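Local coordinates for protein LigF (PDB 4XT0) that cleaves beta-aryl ether bonds in lignin as a glutathione-binding beta-etherase of the glutathione S-transferase superfamily, at residues N86-A91 with T191-A196; K104-Y109 with I198-I203; I126-S131 with R154-F159. One frame throughout, in Å; residues are numbered along the deposited sequence.

Interaction 1 (N86-A91 with T191-A196)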
loop_
_atom_site.group_PDB
_atom_site.type_symbol
_atom_site.label_atom_id
_atom_site.label_comp_id
_atom_site.label_asym_id
_atom_site.label_seq_id
_atom_site.Cartn_x
_atom_site.Cartn_y
_atom_site.Cartn_z
ATOM N N ASN A 86 -17.292 -11.223 -15.525
ATOM C CA ASN A 86 -15.931 -11.765 -15.418
ATOM C C ASN A 86 -15.433 -11.872 -13.971
ATOM O O ASN A 86 -15.649 -10.974 -13.140
ATOM C CB ASN A 86 -14.962 -10.918 -16.251
ATOM C CG ASN A 86 -15.212 -11.058 -17.738
ATOM O OD1 ASN A 86 -15.522 -12.138 -18.211
ATOM N ND2 ASN A 86 -15.088 -9.961 -18.482
ATOM N N SER A 87 -14.795 -12.991 -13.650
ATOM C CA SER A 87 -14.241 -13.175 -12.308
ATOM C C SER A 87 -12.815 -12.609 -12.217
ATOM O O SER A 87 -11.933 -13.032 -12.966
ATOM C CB SER A 87 -14.249 -14.656 -11.941
ATOM O OG SER A 87 -13.600 -14.837 -10.695
ATOM N N LEU A 88 -12.585 -11.642 -11.327
ATOM C CA LEU A 88 -11.347 -10.851 -11.422
ATOM C C LEU A 88 -10.346 -11.143 -10.303
ATOM O O LEU A 88 -9.321 -10.483 -10.204
ATOM C CB LEU A 88 -11.669 -9.346 -11.450
ATOM C CG LEU A 88 -12.570 -8.896 -12.620
ATOM C CD1 LEU A 88 -13.032 -7.431 -12.490
ATOM C CD2 LEU A 88 -11.863 -9.108 -13.945
ATOM N N ARG A 89 -10.633 -12.140 -9.468
ATOM C CA ARG A 89 -9.603 -12.655 -8.546
ATOM C C ARG A 89 -9.477 -14.148 -8.743
ATOM O O ARG A 89 -10.483 -14.828 -8.900
ATOM C CB ARG A 89 -9.940 -12.373 -7.075
ATOM C CG ARG A 89 -10.075 -10.911 -6.677
ATOM C CD ARG A 89 -10.194 -10.799 -5.126
ATOM N NE ARG A 89 -11.404 -11.449 -4.638
ATOM C CZ ARG A 89 -12.158 -11.023 -3.620
ATOM N NH1 ARG A 89 -11.845 -9.921 -2.945
ATOM N NH2 ARG A 89 -13.245 -11.706 -3.287
ATOM N N PRO A 90 -8.239 -14.672 -8.728
ATOM C CA PRO A 90 -8.039 -16.129 -8.800
ATOM C C PRO A 90 -8.809 -16.848 -7.695
ATOM O O PRO A 90 -8.879 -16.319 -6.579
ATOM C CB PRO A 90 -6.522 -16.303 -8.578
ATOM C CG PRO A 90 -5.911 -14.968 -8.896
ATOM C CD PRO A 90 -6.978 -13.925 -8.561
ATOM N N ALA A 91 -9.354 -18.026 -7.979
ATOM C CA ALA A 91 -9.973 -18.838 -6.926
ATOM C C ALA A 91 -8.896 -19.472 -6.025
ATOM O O ALA A 91 -9.096 -19.677 -4.825
ATOM C CB ALA A 91 -10.875 -19.926 -7.550
ATOM N N THR A 191 -2.708 -17.321 -13.816
ATOM C CA THR A 191 -4.085 -17.827 -13.871
ATOM C C THR A 191 -4.960 -16.951 -14.777
ATOM O O THR A 191 -6.125 -17.270 -15.033
ATOM C CB THR A 191 -4.738 -17.887 -12.474
ATOM O OG1 THR A 191 -4.392 -16.705 -11.738
ATOM C CG2 THR A 191 -4.255 -19.119 -11.716
ATOM N N GLY A 192 -4.400 -15.840 -15.248
ATOM C CA GLY A 192 -5.100 -14.997 -16.203
ATOM C C GLY A 192 -5.487 -13.632 -15.662
ATOM O O GLY A 192 -5.105 -13.247 -14.556
ATOM N N TYR A 193 -6.253 -12.905 -16.463
ATOM C CA TYR A 193 -6.631 -11.524 -16.186
ATOM C C TYR A 193 -7.245 -11.342 -14.812
ATOM O O TYR A 193 -8.166 -12.075 -14.441
ATOM C CB TYR A 193 -7.609 -11.076 -17.257
ATOM C CG TYR A 193 -8.063 -9.637 -17.226
ATOM C CD1 TYR A 193 -7.212 -8.612 -17.611
ATOM C CD2 TYR A 193 -9.378 -9.316 -16.882
ATOM C CE1 TYR A 193 -7.642 -7.290 -17.638
ATOM C CE2 TYR A 193 -9.827 -7.996 -16.910
ATOM C CZ TYR A 193 -8.952 -6.992 -17.293
ATOM O OH TYR A 193 -9.371 -5.686 -17.358
ATOM N N SER A 194 -6.745 -10.360 -14.057
ATOM C CA SER A 194 -7.190 -10.175 -12.682
ATOM C C SER A 194 -7.102 -8.705 -12.305
ATOM O O SER A 194 -6.695 -7.865 -13.120
ATOM C CB SER A 194 -6.344 -11.019 -11.720
ATOM O OG SER A 194 -5.066 -10.414 -11.485
ATOM N N LEU A 195 -7.501 -8.406 -11.072
ATOM C CA LEU A 195 -7.320 -7.074 -10.485
ATOM C C LEU A 195 -5.853 -6.600 -10.567
ATOM O O LEU A 195 -5.610 -5.401 -10.641
ATOM C CB LEU A 195 -7.781 -7.052 -9.016
ATOM C CG LEU A 195 -9.262 -7.344 -8.734
ATOM C CD1 LEU A 195 -9.546 -7.164 -7.242
ATOM C CD2 LEU A 195 -10.184 -6.471 -9.594
ATOM N N ALA A 196 -4.890 -7.527 -10.556
ATOM C CA ALA A 196 -3.482 -7.140 -10.758
ATOM C C ALA A 196 -3.295 -6.400 -12.069
ATOM O O ALA A 196 -2.641 -5.342 -12.110
ATOM C CB ALA A 196 -2.554 -8.362 -10.734
HETATM O O HOH W 1 -8.962 -13.393 -12.115
HETATM O O HOH W 2 -11.128 -13.145 -15.824
#
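Leu-88 and Ser-194 bring the two backbones together, with CA atoms 4.4 Å apart, where the irregular 86-91 segment passes the start of helix 195-204. One direct hydrogen bond joins them: Leu-195 N donates to Leu-88 O at 2.9 Å, in the carbonyl plane. Beside it a water donates to both Ser-87 O and Tyr-193 O, a bridge between carbonyls that cannot bond each other. Ser-194 is the N-cap: its OG accepts from Ala-196 N at 3.0 Å, and Asp-197 takes its backbone N-H in return, a variant of the Ser-x-x-Asp capping box known at this helix in glutathione transferases, the serine here bonding one residue earlier than in the classic box. Tyr-193 packs on Ile-198, forming the accompanying hydrophobic staple, while Leu-88 lies alongside the Tyr-193 side chain, Leu-88 CD2 3.8 Å from Tyr-193 CE2. Leu-195 crosses Leu-88 at about a right angle, Leu-195 CD2 3.7 Å from Leu-88 CB; the other branch, CD1, meets Arg-89 CG at 3.8 Å. Replacing Leu-195 with an alanine would probably open a gap beside Leu-88 CB and leave the aliphatic stem of Arg-89 without the methyl that meets it across this contact. The Arg-89 guanidinium instead pairs with Glu-75 and Asp-79 of helix 70-80.

Interaction 2 (K104-Y109 with I198-I203)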
loop_
_atom_site.group_PDB
_atom_site.type_symbol
_atom_site.label_atom_id
_atom_site.label_comp_id
_atom_site.label_asym_id
_atom_site.label_seq_id
_atom_site.Cartn_x
_atom_site.Cartn_y
_atom_site.Cartn_z
ATOM N N LYS A 104 -0.838 -4.073 -4.376
ATOM C CA LYS A 104 -0.298 -3.214 -3.333
ATOM C C LYS A 104 0.995 -2.551 -3.824
ATOM O O LYS A 104 1.332 -1.451 -3.397
ATOM C CB LYS A 104 -0.072 -4.002 -2.034
ATOM C CG LYS A 104 1.207 -4.864 -2.009
ATOM C CD LYS A 104 1.098 -5.904 -0.876
ATOM C CE LYS A 104 0.999 -5.239 0.511
ATOM N NZ LYS A 104 2.333 -4.606 0.898
ATOM N N TRP A 105 1.698 -3.194 -4.751
ATOM C CA TRP A 105 2.880 -2.579 -5.336
ATOM C C TRP A 105 2.498 -1.357 -6.182
ATOM O O TRP A 105 3.236 -0.386 -6.238
ATOM C CB TRP A 105 3.647 -3.591 -6.175
ATOM C CG TRP A 105 4.850 -3.046 -6.859
ATOM C CD1 TRP A 105 6.073 -2.786 -6.309
ATOM C CD2 TRP A 105 4.952 -2.742 -8.248
ATOM N NE1 TRP A 105 6.935 -2.321 -7.278
ATOM C CE2 TRP A 105 6.274 -2.289 -8.479
ATOM C CE3 TRP A 105 4.063 -2.800 -9.326
ATOM C CZ2 TRP A 105 6.717 -1.889 -9.741
ATOM C CZ3 TRP A 105 4.508 -2.412 -10.583
ATOM C CH2 TRP A 105 5.825 -1.963 -10.776
ATOM N N VAL A 106 1.337 -1.404 -6.823
ATOM C CA VAL A 106 0.837 -0.212 -7.496
ATOM C C VAL A 106 0.605 0.894 -6.476
ATOM O O VAL A 106 1.067 2.022 -6.677
ATOM C CB VAL A 106 -0.464 -0.476 -8.273
ATOM C CG1 VAL A 106 -1.052 0.844 -8.806
ATOM C CG2 VAL A 106 -0.200 -1.422 -9.403
ATOM N N ASP A 107 -0.065 0.556 -5.367
ATOM C CA ASP A 107 -0.359 1.529 -4.294
ATOM C C ASP A 107 0.865 2.080 -3.571
ATOM O O ASP A 107 0.829 3.200 -3.057
ATOM C CB ASP A 107 -1.297 0.910 -3.239
ATOM C CG ASP A 107 -2.749 0.827 -3.711
ATOM O OD1 ASP A 107 -3.207 1.728 -4.453
ATOM O OD2 ASP A 107 -3.444 -0.142 -3.346
ATOM N N GLU A 108 1.936 1.298 -3.494
ATOM C CA GLU A 108 3.073 1.683 -2.658
ATOM C C GLU A 108 4.285 2.164 -3.443
ATOM O O GLU A 108 5.229 2.673 -2.853
ATOM C CB GLU A 108 3.486 0.503 -1.770
ATOM C CG GLU A 108 2.350 0.052 -0.841
ATOM C CD GLU A 108 2.551 -1.334 -0.251
ATOM O OE1 GLU A 108 3.720 -1.758 -0.139
ATOM O OE2 GLU A 108 1.532 -1.985 0.117
ATOM N N TYR A 109 4.283 1.976 -4.758
ATOM C CA TYR A 109 5.474 2.327 -5.550
ATOM C C TYR A 109 5.135 2.901 -6.929
ATOM O O TYR A 109 5.466 4.045 -7.229
ATOM C CB TYR A 109 6.365 1.082 -5.691
ATOM C CG TYR A 109 7.775 1.342 -6.195
ATOM C CD1 TYR A 109 8.824 1.557 -5.306
ATOM C CD2 TYR A 109 8.061 1.354 -7.561
ATOM C CE1 TYR A 109 10.139 1.793 -5.771
ATOM C CE2 TYR A 109 9.359 1.575 -8.029
ATOM C CZ TYR A 109 10.389 1.791 -7.131
ATOM O OH TYR A 109 11.669 2.009 -7.592
ATOM N N ILE A 198 -5.636 -4.941 -13.922
ATOM C CA ILE A 198 -6.436 -3.714 -13.919
ATOM C C ILE A 198 -5.728 -2.577 -13.152
ATOM O O ILE A 198 -5.602 -1.452 -13.654
ATOM C CB ILE A 198 -7.847 -3.982 -13.306
ATOM C CG1 ILE A 198 -8.730 -4.737 -14.299
ATOM C CG2 ILE A 198 -8.525 -2.684 -12.889
ATOM C CD1 ILE A 198 -10.030 -5.271 -13.654
ATOM N N CYS A 199 -5.230 -2.880 -11.956
ATOM C CA CYS A 199 -4.600 -1.849 -11.125
ATOM C C CYS A 199 -3.320 -1.324 -11.775
ATOM O O CYS A 199 -3.034 -0.125 -11.715
ATOM C CB CYS A 199 -4.307 -2.388 -9.721
ATOM S SG CYS A 199 -5.808 -2.738 -8.713
ATOM N N ASN A 200 -2.553 -2.211 -12.403
ATOM C CA ASN A 200 -1.334 -1.790 -13.067
ATOM C C ASN A 200 -1.628 -1.071 -14.379
ATOM O O ASN A 200 -0.930 -0.110 -14.736
ATOM C CB ASN A 200 -0.413 -2.991 -13.312
ATOM C CG ASN A 200 0.402 -3.343 -12.098
ATOM O OD1 ASN A 200 1.468 -2.771 -11.872
ATOM N ND2 ASN A 200 -0.100 -4.279 -11.293
ATOM N N PHE A 201 -2.658 -1.535 -15.086
ATOM C CA PHE A 201 -3.081 -0.910 -16.348
ATOM C C PHE A 201 -3.549 0.509 -16.080
ATOM O O PHE A 201 -3.324 1.404 -16.891
ATOM C CB PHE A 201 -4.199 -1.732 -17.020
ATOM C CG PHE A 201 -4.701 -1.160 -18.326
ATOM C CD1 PHE A 201 -4.067 -1.463 -19.518
ATOM C CD2 PHE A 201 -5.834 -0.362 -18.362
ATOM C CE1 PHE A 201 -4.534 -0.960 -20.740
ATOM C CE2 PHE A 201 -6.312 0.152 -19.575
ATOM C CZ PHE A 201 -5.666 -0.158 -20.765
ATOM N N ALA A 202 -4.199 0.713 -14.933
ATOM C CA ALA A 202 -4.671 2.048 -14.539
ATOM C C ALA A 202 -3.534 3.072 -14.550
ATOM O O ALA A 202 -3.730 4.225 -14.959
ATOM C CB ALA A 202 -5.332 1.998 -13.143
ATOM N N ILE A 203 -2.350 2.643 -14.108
ATOM C CA ILE A 203 -1.150 3.503 -14.117
ATOM C C ILE A 203 -0.403 3.445 -15.445
ATOM O O ILE A 203 0.034 4.470 -15.960
ATOM C CB ILE A 203 -0.149 3.109 -12.973
ATOM C CG1 ILE A 203 -0.876 2.997 -11.626
ATOM C CG2 ILE A 203 1.028 4.093 -12.910
ATOM C CD1 ILE A 203 -1.745 4.217 -11.260
#
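Val-106 of helix 93-121 meets Cys-199, Asn-200 and Ile-203 where helix 195-204 packs beside it in the helical C-terminal domain. The axes of the two short segments approach to 9.4 Å and run in the same general sense, inclined at 35°. A beta-branched valine suits this place because its two methyls diverge to different partners. CG1 stands anti to the backbone N (chi1 172°) and reaches tip to tip toward Ile-203, so that Val-106 CG1 is 3.6 Å from Ile-203 CG1. The other methyl presses on the Asn-200 amide: Val-106 CG2 is 3.3 Å from Asn-200 OD1 and almost equally close to CG and ND2. Trp-105 approaches that amide as well: Asn-200 OD1 lies in the indole plane at its edge, 3.3 Å from Trp-105 CZ3, and the ring and amide planes are only 26° apart. The oxygen thus faces ring C-H groups, probably a weakly favourable environment, but it is buried with no hydrogen-bond partner in the model. Rotation of the amide is fixed from the other end, since ND2 donates to Ala-196 O one turn back in its own helix. Farther out, Lys-104 pairs with Glu-108 and with Glu-69 of the second subunit. Helices 93-121 and 195-204 belong to the all-helical C-terminal domain of the glutathione transferase fold, and helix 15-26 of the thioredoxin-like N-terminal domain lies against them, its Lys-19 touching Val-106 and Cys-199.

Interaction 3 (I126-S131 with R154-F159)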
loop_
_atom_site.group_PDB
_atom_site.type_symbol
_atom_site.label_atom_id
_atom_site.label_comp_id
_atom_site.label_asym_id
_atom_site.label_seq_id
_atom_site.Cartn_x
_atom_site.Cartn_y
_atom_site.Cartn_z
ATOM N N ILE A 126 -5.078 23.606 -14.809
ATOM C CA ILE A 126 -5.905 23.610 -13.613
ATOM C C ILE A 126 -5.127 24.277 -12.484
ATOM O O ILE A 126 -5.635 25.173 -11.811
ATOM C CB ILE A 126 -6.326 22.187 -13.188
ATOM C CG1 ILE A 126 -7.021 21.455 -14.341
ATOM C CG2 ILE A 126 -7.233 22.237 -11.969
ATOM C CD1 ILE A 126 -7.295 19.970 -14.041
ATOM N N ALA A 127 -3.877 23.850 -12.314
ATOM C CA ALA A 127 -3.009 24.353 -11.250
ATOM C C ALA A 127 -2.835 25.870 -11.269
ATOM O O ALA A 127 -2.485 26.462 -10.251
ATOM C CB ALA A 127 -1.641 23.683 -11.329
ATOM N N GLN A 128 -3.078 26.496 -12.419
ATOM C CA GLN A 128 -2.810 27.924 -12.575
ATOM C C GLN A 128 -4.054 28.743 -12.926
ATOM O O GLN A 128 -3.955 29.947 -13.164
ATOM C CB GLN A 128 -1.726 28.129 -13.638
ATOM C CG GLN A 128 -0.366 27.558 -13.236
ATOM C CD GLN A 128 0.649 27.580 -14.363
ATOM O OE1 GLN A 128 1.767 27.084 -14.218
ATOM N NE2 GLN A 128 0.264 28.155 -15.497
ATOM N N LYS A 129 -5.214 28.085 -12.942
ATOM C CA LYS A 129 -6.494 28.738 -13.230
ATOM C C LYS A 129 -6.703 30.006 -12.412
ATOM O O LYS A 129 -6.838 31.104 -12.956
ATOM C CB LYS A 129 -7.662 27.781 -12.960
ATOM C CG LYS A 129 -7.836 26.668 -13.977
ATOM C CD LYS A 129 -8.037 27.216 -15.387
ATOM C CE LYS A 129 -9.373 27.935 -15.534
ATOM N NZ LYS A 129 -9.602 28.392 -16.934
ATOM N N MET A 130 -6.727 29.834 -11.096
ATOM C CA MET A 130 -7.040 30.915 -10.174
ATOM C C MET A 130 -5.886 31.898 -10.000
ATOM O O MET A 130 -4.739 31.590 -10.328
ATOM C CB MET A 130 -7.438 30.327 -8.819
ATOM C CG MET A 130 -8.667 29.441 -8.883
ATOM S SD MET A 130 -8.696 28.195 -7.588
ATOM C CE MET A 130 -7.291 27.198 -8.078
ATOM N N SER A 131 -6.193 33.082 -9.482
ATOM C CA SER A 131 -5.152 34.037 -9.123
ATOM C C SER A 131 -4.321 33.445 -7.991
ATOM O O SER A 131 -4.708 32.440 -7.394
ATOM C CB SER A 131 -5.755 35.378 -8.706
ATOM O OG SER A 131 -6.336 35.297 -7.415
ATOM N N ARG A 154 3.207 22.668 -5.512
ATOM C CA ARG A 154 4.324 22.294 -6.368
ATOM C C ARG A 154 3.889 22.113 -7.828
ATOM O O ARG A 154 4.691 22.303 -8.747
ATOM C CB ARG A 154 4.982 21.019 -5.832
ATOM C CG ARG A 154 5.682 21.221 -4.490
ATOM C CD ARG A 154 6.235 19.907 -3.925
ATOM N NE ARG A 154 7.261 20.156 -2.911
ATOM C CZ ARG A 154 7.718 19.247 -2.055
ATOM N NH1 ARG A 154 7.237 18.011 -2.069
ATOM N NH2 ARG A 154 8.650 19.580 -1.171
ATOM N N ALA A 155 2.622 21.760 -8.039
ATOM C CA ALA A 155 2.053 21.691 -9.392
ATOM C C ALA A 155 1.995 23.069 -10.056
ATOM O O ALA A 155 2.234 23.205 -11.258
ATOM C CB ALA A 155 0.662 21.072 -9.353
ATOM N N ARG A 156 1.668 24.085 -9.262
ATOM C CA ARG A 156 1.551 25.453 -9.759
ATOM C C ARG A 156 2.901 26.173 -9.757
ATOM O O ARG A 156 3.172 26.989 -10.641
ATOM C CB ARG A 156 0.528 26.237 -8.919
ATOM C CG ARG A 156 0.357 27.712 -9.301
ATOM C CD ARG A 156 -0.448 28.461 -8.235
ATOM N NE ARG A 156 -0.639 29.879 -8.532
ATOM C CZ ARG A 156 -1.747 30.392 -9.059
ATOM N NH1 ARG A 156 -1.835 31.695 -9.295
ATOM N NH2 ARG A 156 -2.770 29.598 -9.355
ATOM N N ASN A 157 3.751 25.854 -8.784
ATOM C CA ASN A 157 4.967 26.633 -8.545
ATOM C C ASN A 157 6.279 25.901 -8.854
ATOM O O ASN A 157 7.294 26.541 -9.126
ATOM C CB ASN A 157 4.991 27.116 -7.091
ATOM C CG ASN A 157 3.802 28.000 -6.746
ATOM O OD1 ASN A 157 3.115 27.767 -5.747
ATOM N ND2 ASN A 157 3.558 29.021 -7.566
ATOM N N GLY A 158 6.269 24.571 -8.792
ATOM C CA GLY A 158 7.446 23.791 -9.145
ATOM C C GLY A 158 7.899 22.728 -8.153
ATOM O O GLY A 158 7.921 22.958 -6.942
ATOM N N PHE A 159 8.258 21.559 -8.686
ATOM C CA PHE A 159 8.886 20.484 -7.916
ATOM C C PHE A 159 10.402 20.631 -7.957
ATOM O O PHE A 159 10.949 21.016 -8.987
ATOM C CB PHE A 159 8.503 19.103 -8.472
ATOM C CG PHE A 159 7.074 18.710 -8.228
ATOM C CD1 PHE A 159 6.034 19.355 -8.884
ATOM C CD2 PHE A 159 6.771 17.668 -7.367
ATOM C CE1 PHE A 159 4.719 18.984 -8.662
ATOM C CE2 PHE A 159 5.463 17.294 -7.143
ATOM C CZ PHE A 159 4.436 17.954 -7.793
#
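Arg-156 grips Met-130 O with both terminal nitrogens, NH2 at 3.0 Å and NH1 at 3.1 Å, so that one carbonyl oxygen sits in the fork at the end of the guanidinium and in its plane. Both donors come from the same face of the Met-130 carbonyl group: NH1 is tilted 27° from the carbonyl plane, while NH2 stands above it, 41° out and not on a lone pair. NH2 makes a further bond to Ala-127 O, 3.3 Å away and tilted from the guanidinium plane. An arginine suits the place because its several N-H groups can serve two backbone carbonyls at once, Ala-127 O near the end of helix 124-128 and Met-130 O in the turn after it. The reach comes from a chain extended as far as NE: chi1 of 177° swings CG away from its own N, and the methylenes pass close along Ala-127 O, which lies 3.2 Å from Arg-156 CG.

Small residues allow the backbones to come this near. The CA atoms of Ala-127 and Arg-156 are 4.9 Å apart, and Ala-127 CB meets Ala-155 CB at 4.0 Å. Gln-128 crosses the arginine stem obliquely, Gln-128 CG 4.0 Å from Arg-156 CG, while its OE1 accepts from Lys-124. In the next shell Asp-132 forms a salt bridge with Arg-156 NH1 and Phe-135 makes a cation-pi contact, which together probably fix the guanidinium's orientation. Ser-131, the N-cap of helix 132-142, accepts from Glu-134 N through OG.

The contact therefore ties the junction of helices 124-128 and 132-142 to the C-terminal end of helix 146-157. Ala-155 and Phe-159 continue the packing onto Trp-119 of helix 93-121, and Met-130 touches Phe-41 in a loop of the thioredoxin-like domain.

How the interactions relate
Interactions 1 and 2 share helix 195-204: the first lies at its capped start, the second farther along its body, with centres 15 Å apart. They meet through Ile-198, whose CD1 is 3.9 Å from Leu-88 CD1. Along the chain their segments alternate, and the loops that both close enclose interaction 3. The nearest atoms of interactions 2 and 3 are about 13 Å apart. Between interactions 1 and 3 the nearest atoms are about 25 Å apart. The approach to a bound glutathione, not necessarily the same molecule each time, is about 7 Å for the Ile-203 side chain, about 10 Å for Ala-155 and about 13 Å for Leu-195. Interaction 3 also shares helix 146-157 with the glutathione-pocket residues Gln-148 and Trp-152.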